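Local coordinates for protein aspartokinase (Synechocystis, PDB 3L76) that probably catalyses the ATP-dependent phosphorylation of L-aspartate to 4-phospho-L-aspartate, and carries ACT domains that bind lysine and threonine, at residues I93-A98 with H123-G128; L213-V218 with G364-P369. All coordinates share one frame; numbering follows the deposited sequence.

Interaction 1 lies within the amino acid kinase part of the chain, far from its centre, where a strand of the sheet receives the end of a short helix; interaction 2, near the centre of the chain, joins that kinase part to an ACT domain. They share no helix or strand, and the nearest atoms of interactions 1 and 2 are about 19 Å apart. The chemistry differs with the place: 93-98 and 123-128 meet through aliphatic side chains alone, in a mostly buried patch, whereas 213-218 and 364-369 are partly buried and combine one proline–isoleucine touch with an arginine laid over a glycine and a bridging water. Bound lysine touches only interaction 2.

Interaction 1 (I93-A98 with H123-G128); sequences ISLTGA and HHLREG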
loop_
_atom_site.group_PDB
_atom_site.type_symbol
_atom_site.label_atom_id
_atom_site.label_comp_id
_atom_site.label_asym_id
_atom_site.label_seq_id
_atom_site.Cartn_x
_atom_site.Cartn_y
_atom_site.Cartn_z
ATOM N N ILE A 93 14.818 2.391 11.317
ATOM C CA ILE A 93 14.374 3.173 10.167
ATOM C C ILE A 93 13.844 2.272 9.062
ATOM O O ILE A 93 14.434 1.237 8.758
ATOM C CB ILE A 93 15.508 4.045 9.591
ATOM C CG1 ILE A 93 14.965 4.995 8.517
ATOM C CG2 ILE A 93 16.659 3.168 9.050
ATOM C CD1 ILE A 93 16.046 5.860 7.866
ATOM N N SER A 94 12.737 2.676 8.453
ATOM C CA SER A 94 12.136 1.896 7.378
ATOM C C SER A 94 12.551 2.397 6.005
ATOM O O SER A 94 12.282 3.540 5.654
ATOM C CB SER A 94 10.616 1.912 7.486
ATOM O OG SER A 94 10.207 1.479 8.770
ATOM N N LEU A 95 13.206 1.529 5.234
ATOM C CA LEU A 95 13.548 1.826 3.846
ATOM C C LEU A 95 12.632 1.065 2.873
ATOM O O LEU A 95 12.137 -0.020 3.183
ATOM C CB LEU A 95 15.016 1.511 3.563
ATOM C CG LEU A 95 16.044 2.421 4.221
ATOM C CD1 LEU A 95 17.431 2.114 3.673
ATOM C CD2 LEU A 95 15.674 3.884 3.990
ATOM N N THR A 96 12.425 1.646 1.693
ATOM C CA THR A 96 11.440 1.153 0.739
ATOM C C THR A 96 11.919 1.393 -0.693
ATOM O O THR A 96 12.751 2.272 -0.940
ATOM C CB THR A 96 10.078 1.866 0.943
ATOM O OG1 THR A 96 9.058 0.913 1.256
ATOM C CG2 THR A 96 9.681 2.653 -0.297
ATOM N N GLY A 97 11.401 0.597 -1.628
ATOM C CA GLY A 97 11.640 0.803 -3.049
ATOM C C GLY A 97 13.061 1.172 -3.434
ATOM O O GLY A 97 14.011 0.505 -3.040
ATOM N N ALA A 98 13.207 2.248 -4.201
ATOM C CA ALA A 98 14.500 2.612 -4.790
ATOM C C ALA A 98 15.613 2.895 -3.778
ATOM O O ALA A 98 16.780 3.029 -4.152
ATOM C CB ALA A 98 14.337 3.791 -5.741
ATOM N N HIS A 123 23.802 1.232 4.016
ATOM C CA HIS A 123 25.184 1.223 4.465
ATOM C C HIS A 123 25.385 2.513 5.276
ATOM O O HIS A 123 26.037 2.517 6.320
ATOM C CB HIS A 123 26.147 1.171 3.276
ATOM C CG HIS A 123 26.902 -0.115 3.159
ATOM N ND1 HIS A 123 26.825 -0.925 2.046
ATOM C CD2 HIS A 123 27.755 -0.731 4.012
ATOM C CE1 HIS A 123 27.596 -1.984 2.219
ATOM N NE2 HIS A 123 28.170 -1.892 3.405
ATOM N N HIS A 124 24.796 3.606 4.798
ATOM C CA HIS A 124 24.801 4.874 5.524
ATOM C C HIS A 124 23.993 4.837 6.829
ATOM O O HIS A 124 24.533 5.070 7.913
ATOM C CB HIS A 124 24.298 6.004 4.622
ATOM C CG HIS A 124 23.883 7.232 5.369
ATOM N ND1 HIS A 124 22.626 7.786 5.252
ATOM C CD2 HIS A 124 24.554 8.005 6.258
ATOM C CE1 HIS A 124 22.541 8.850 6.031
ATOM N NE2 HIS A 124 23.696 9.003 6.654
ATOM N N LEU A 125 22.702 4.545 6.728
ATOM C CA LEU A 125 21.838 4.513 7.913
ATOM C C LEU A 125 22.300 3.434 8.898
ATOM O O LEU A 125 21.796 3.335 10.017
ATOM C CB LEU A 125 20.351 4.363 7.520
ATOM C CG LEU A 125 19.882 5.574 6.681
ATOM C CD1 LEU A 125 18.759 5.264 5.722
ATOM C CD2 LEU A 125 19.508 6.753 7.554
ATOM N N ARG A 126 23.294 2.660 8.474
ATOM C CA ARG A 126 23.863 1.587 9.274
ATOM C C ARG A 126 24.470 2.135 10.558
ATOM O O ARG A 126 24.711 1.391 11.508
ATOM C CB ARG A 126 24.945 0.860 8.470
ATOM C CG ARG A 126 25.170 -0.590 8.851
ATOM C CD ARG A 126 24.161 -1.508 8.171
ATOM N NE ARG A 126 22.803 -1.233 8.619
ATOM C CZ ARG A 126 22.306 -1.657 9.773
ATOM N NH1 ARG A 126 23.057 -2.376 10.594
ATOM N NH2 ARG A 126 21.061 -1.365 10.109
ATOM N N GLU A 127 24.723 3.441 10.587
ATOM C CA GLU A 127 25.365 4.059 11.749
ATOM C C GLU A 127 24.379 4.441 12.844
ATOM O O GLU A 127 23.845 5.556 12.868
ATOM C CB GLU A 127 26.226 5.247 11.336
ATOM C CG GLU A 127 27.601 4.834 10.810
ATOM C CD GLU A 127 27.527 3.777 9.717
ATOM O OE1 GLU A 127 27.124 2.635 10.023
ATOM O OE2 GLU A 127 27.882 4.082 8.556
ATOM N N GLY A 128 24.155 3.485 13.741
ATOM C CA GLY A 128 23.230 3.632 14.845
ATOM C C GLY A 128 21.986 2.776 14.677
ATOM O O GLY A 128 21.576 2.057 15.593
#
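Three aliphatic side chains, I93, L95 and L125, form a small hydrophobic contact between strand 92-96 of the kinase-domain sheet and the end of helix 121-125. L125 points at the strand from the helix side. L125 CD1 lies 3.5 Å from I93 CD1, and L125 CD2 is almost as near, so the isoleucine tip meets both methyls of the fork. The two side chains cross at about a right angle. I93 extends fully, CG1 anti to the backbone N (chi1 -172°) and CD1 continuing the zigzag (chi2 -178°), which carries its terminal methyl out to the leucine. L95, two residues along the strand, approaches L125 CD1 with its CD2 at 3.8 Å. On the strand side, I93 and L95 also touch V131 of strand 130-138, to which strand 92-96 is hydrogen-bonded in parallel. S94, between them, bonds through OG to I78 O, S82 OG and E65 of the second subunit. Cutting L125 back to an alanine would probably leave I93 CD1 and L95 CD2 without their partner and open a gap beneath the helix end. With hydrocarbon alone meeting, the attachment depends on shape and burial rather than on directional bonds.

Interaction 2 (L213-V218 with G364-P369); sequences LHPRAV and GMIGRP. With LYS (lysine), chain F.
The guanidinium of R216 lies with one face over G364, while beside it the side chains of P215 and I366 cross at about a right angle, ring CG against the isoleucine CD1. R216 NH2 comes 3.6 Å from G364 CA. The arginine leaves helix 215-224 with CG anti to the backbone N (chi1 176°), then bends at chi2 and chi3, which brings its end to the ACT-domain loop. A CB at G364 would probably crowd R216 NH1, consistent with a glycine beneath the flat group. In the apolar half, P215 CG is 3.9 Å from I366 CD1. A water joins the polar groups: it accepts from R216 NH2 and from R368 NH1, in the plane of each guanidinium at its edge, and donates to G364 O at 3.0 Å. R216 NH2 and R368 NH1 stay 5.0 Å apart, the water between these like charges. R368 closes a type II turn begun at M365, its N bonded to M365 O. The same loop lines a lysine pocket: M365 O takes a weak bond from the ligand N at 3.3 Å, and M365 SD lies 3.5 Å from the ligand CG. S392 O, V473 N, S472 OG and A372 N also hydrogen-bond this lysine. Kinase-domain helix and effector-binding loop thus meet through a face-on arginine, one apolar touch and a shared water, which places the lysine-binding loop directly against the kinase domain.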
loop_
_atom_site.group_PDB
_atom_site.type_symbol
_atom_site.label_atom_id
_atom_site.label_comp_id
_atom_site.label_asym_id
_atom_site.label_seq_id
_atom_site.Cartn_x
_atom_site.Cartn_y
_atom_site.Cartn_z
ATOM N N LEU A 213 10.988 -22.405 4.066
ATOM C CA LEU A 213 11.802 -21.574 3.173
ATOM C C LEU A 213 11.856 -21.952 1.686
ATOM O O LEU A 213 11.586 -23.078 1.298
ATOM C CB LEU A 213 13.196 -21.287 3.745
ATOM C CG LEU A 213 14.376 -22.217 3.514
ATOM C CD1 LEU A 213 15.656 -21.492 3.927
ATOM C CD2 LEU A 213 14.189 -23.478 4.309
ATOM N N HIS A 214 12.224 -20.950 0.893
ATOM C CA HIS A 214 12.134 -21.033 -0.545
ATOM C C HIS A 214 13.451 -21.476 -1.183
ATOM O O HIS A 214 14.508 -20.875 -0.982
ATOM C CB HIS A 214 11.607 -19.712 -1.126
ATOM C CG HIS A 214 10.138 -19.507 -0.905
ATOM N ND1 HIS A 214 9.629 -18.909 0.231
ATOM C CD2 HIS A 214 9.067 -19.844 -1.662
ATOM C CE1 HIS A 214 8.310 -18.879 0.158
ATOM N NE2 HIS A 214 7.944 -19.436 -0.981
ATOM N N PRO A 215 13.387 -22.586 -1.940
ATOM C CA PRO A 215 14.567 -23.163 -2.594
ATOM C C PRO A 215 15.455 -22.140 -3.311
ATOM O O PRO A 215 16.685 -22.259 -3.223
ATOM C CB PRO A 215 13.956 -24.165 -3.587
ATOM C CG PRO A 215 12.741 -24.640 -2.882
ATOM C CD PRO A 215 12.193 -23.432 -2.139
ATOM N N ARG A 216 14.858 -21.159 -3.991
ATOM C CA ARG A 216 15.623 -20.161 -4.742
ATOM C C ARG A 216 16.591 -19.409 -3.836
ATOM O O ARG A 216 17.682 -19.019 -4.253
ATOM C CB ARG A 216 14.700 -19.181 -5.474
ATOM C CG ARG A 216 15.424 -18.037 -6.200
ATOM C CD ARG A 216 15.141 -18.054 -7.693
ATOM N NE ARG A 216 13.837 -18.652 -7.971
ATOM C CZ ARG A 216 13.413 -19.012 -9.180
ATOM N NH1 ARG A 216 14.179 -18.826 -10.248
ATOM N NH2 ARG A 216 12.211 -19.555 -9.324
ATOM N N ALA A 217 16.184 -19.222 -2.585
ATOM C CA ALA A 217 16.981 -18.485 -1.620
ATOM C C ALA A 217 18.157 -19.305 -1.067
ATOM O O ALA A 217 19.279 -18.794 -0.895
ATOM C CB ALA A 217 16.091 -17.978 -0.494
ATOM N N VAL A 218 17.909 -20.575 -0.778
ATOM C CA VAL A 218 19.004 -21.432 -0.343
ATOM C C VAL A 218 20.040 -21.579 -1.464
ATOM O O VAL A 218 21.234 -21.658 -1.193
ATOM C CB VAL A 218 18.514 -22.794 0.219
ATOM C CG1 VAL A 218 17.385 -23.322 -0.598
ATOM C CG2 VAL A 218 19.649 -23.793 0.257
ATOM N N GLY A 364 14.645 -23.348 -9.500
ATOM C CA GLY A 364 13.525 -22.749 -10.198
ATOM C C GLY A 364 12.691 -23.696 -11.029
ATOM O O GLY A 364 11.734 -23.269 -11.675
ATOM N N MET A 365 13.045 -24.979 -11.020
ATOM C CA MET A 365 12.336 -25.953 -11.846
ATOM C C MET A 365 11.310 -26.685 -10.995
ATOM O O MET A 365 10.368 -27.270 -11.515
ATOM C CB MET A 365 13.301 -26.944 -12.518
ATOM C CG MET A 365 13.826 -28.054 -11.587
ATOM S SD MET A 365 14.740 -29.406 -12.381
ATOM C CE MET A 365 16.091 -28.529 -13.185
ATOM N N ILE A 366 11.495 -26.642 -9.680
ATOM C CA ILE A 366 10.522 -27.213 -8.751
ATOM C C ILE A 366 9.103 -26.673 -8.991
ATOM O O ILE A 366 8.854 -25.487 -8.839
ATOM C CB ILE A 366 10.923 -26.940 -7.289
ATOM C CG1 ILE A 366 12.357 -27.409 -7.033
ATOM C CG2 ILE A 366 9.935 -27.586 -6.329
ATOM C CD1 ILE A 366 12.742 -27.461 -5.579
ATOM N N GLY A 367 8.184 -27.546 -9.382
ATOM C CA GLY A 367 6.797 -27.159 -9.556
ATOM C C GLY A 367 6.517 -26.392 -10.828
ATOM O O GLY A 367 5.380 -26.053 -11.124
ATOM N N ARG A 368 7.553 -26.117 -11.599
ATOM C CA ARG A 368 7.395 -25.305 -12.795
ATOM C C ARG A 368 7.409 -26.142 -14.080
ATOM O O ARG A 368 8.256 -27.006 -14.252
ATOM C CB ARG A 368 8.485 -24.229 -12.827
ATOM C CG ARG A 368 8.491 -23.385 -14.064
ATOM C CD ARG A 368 9.351 -22.176 -13.852
ATOM N NE ARG A 368 9.549 -21.442 -15.091
ATOM C CZ ARG A 368 10.303 -20.356 -15.195
ATOM N NH1 ARG A 368 10.937 -19.882 -14.126
ATOM N NH2 ARG A 368 10.428 -19.756 -16.369
ATOM N N PRO A 369 6.460 -25.887 -14.983
ATOM C CA PRO A 369 6.322 -26.666 -16.214
ATOM C C PRO A 369 7.291 -26.236 -17.299
ATOM O O PRO A 369 7.799 -25.120 -17.254
ATOM C CB PRO A 369 4.891 -26.338 -16.674
ATOM C CG PRO A 369 4.240 -25.679 -15.513
ATOM C CD PRO A 369 5.330 -24.969 -14.802
HETATM N N LYS F . 8.645 -29.723 -12.854
HETATM C CA LYS F . 9.533 -29.686 -14.023
HETATM C C LYS F . 8.794 -29.724 -15.354
HETATM O O LYS F . 7.609 -30.131 -15.394
HETATM C CB LYS F . 10.567 -30.823 -13.954
HETATM C CG LYS F . 11.540 -30.699 -12.784
HETATM C CD LYS F . 12.259 -32.002 -12.472
HETATM C CE LYS F . 11.427 -32.886 -11.565
HETATM N NZ LYS F . 12.099 -33.167 -10.261
HETATM O OXT LYS F . 9.391 -29.337 -16.391
HETATM O O HOH W 1 11.232 -20.294 -11.569
#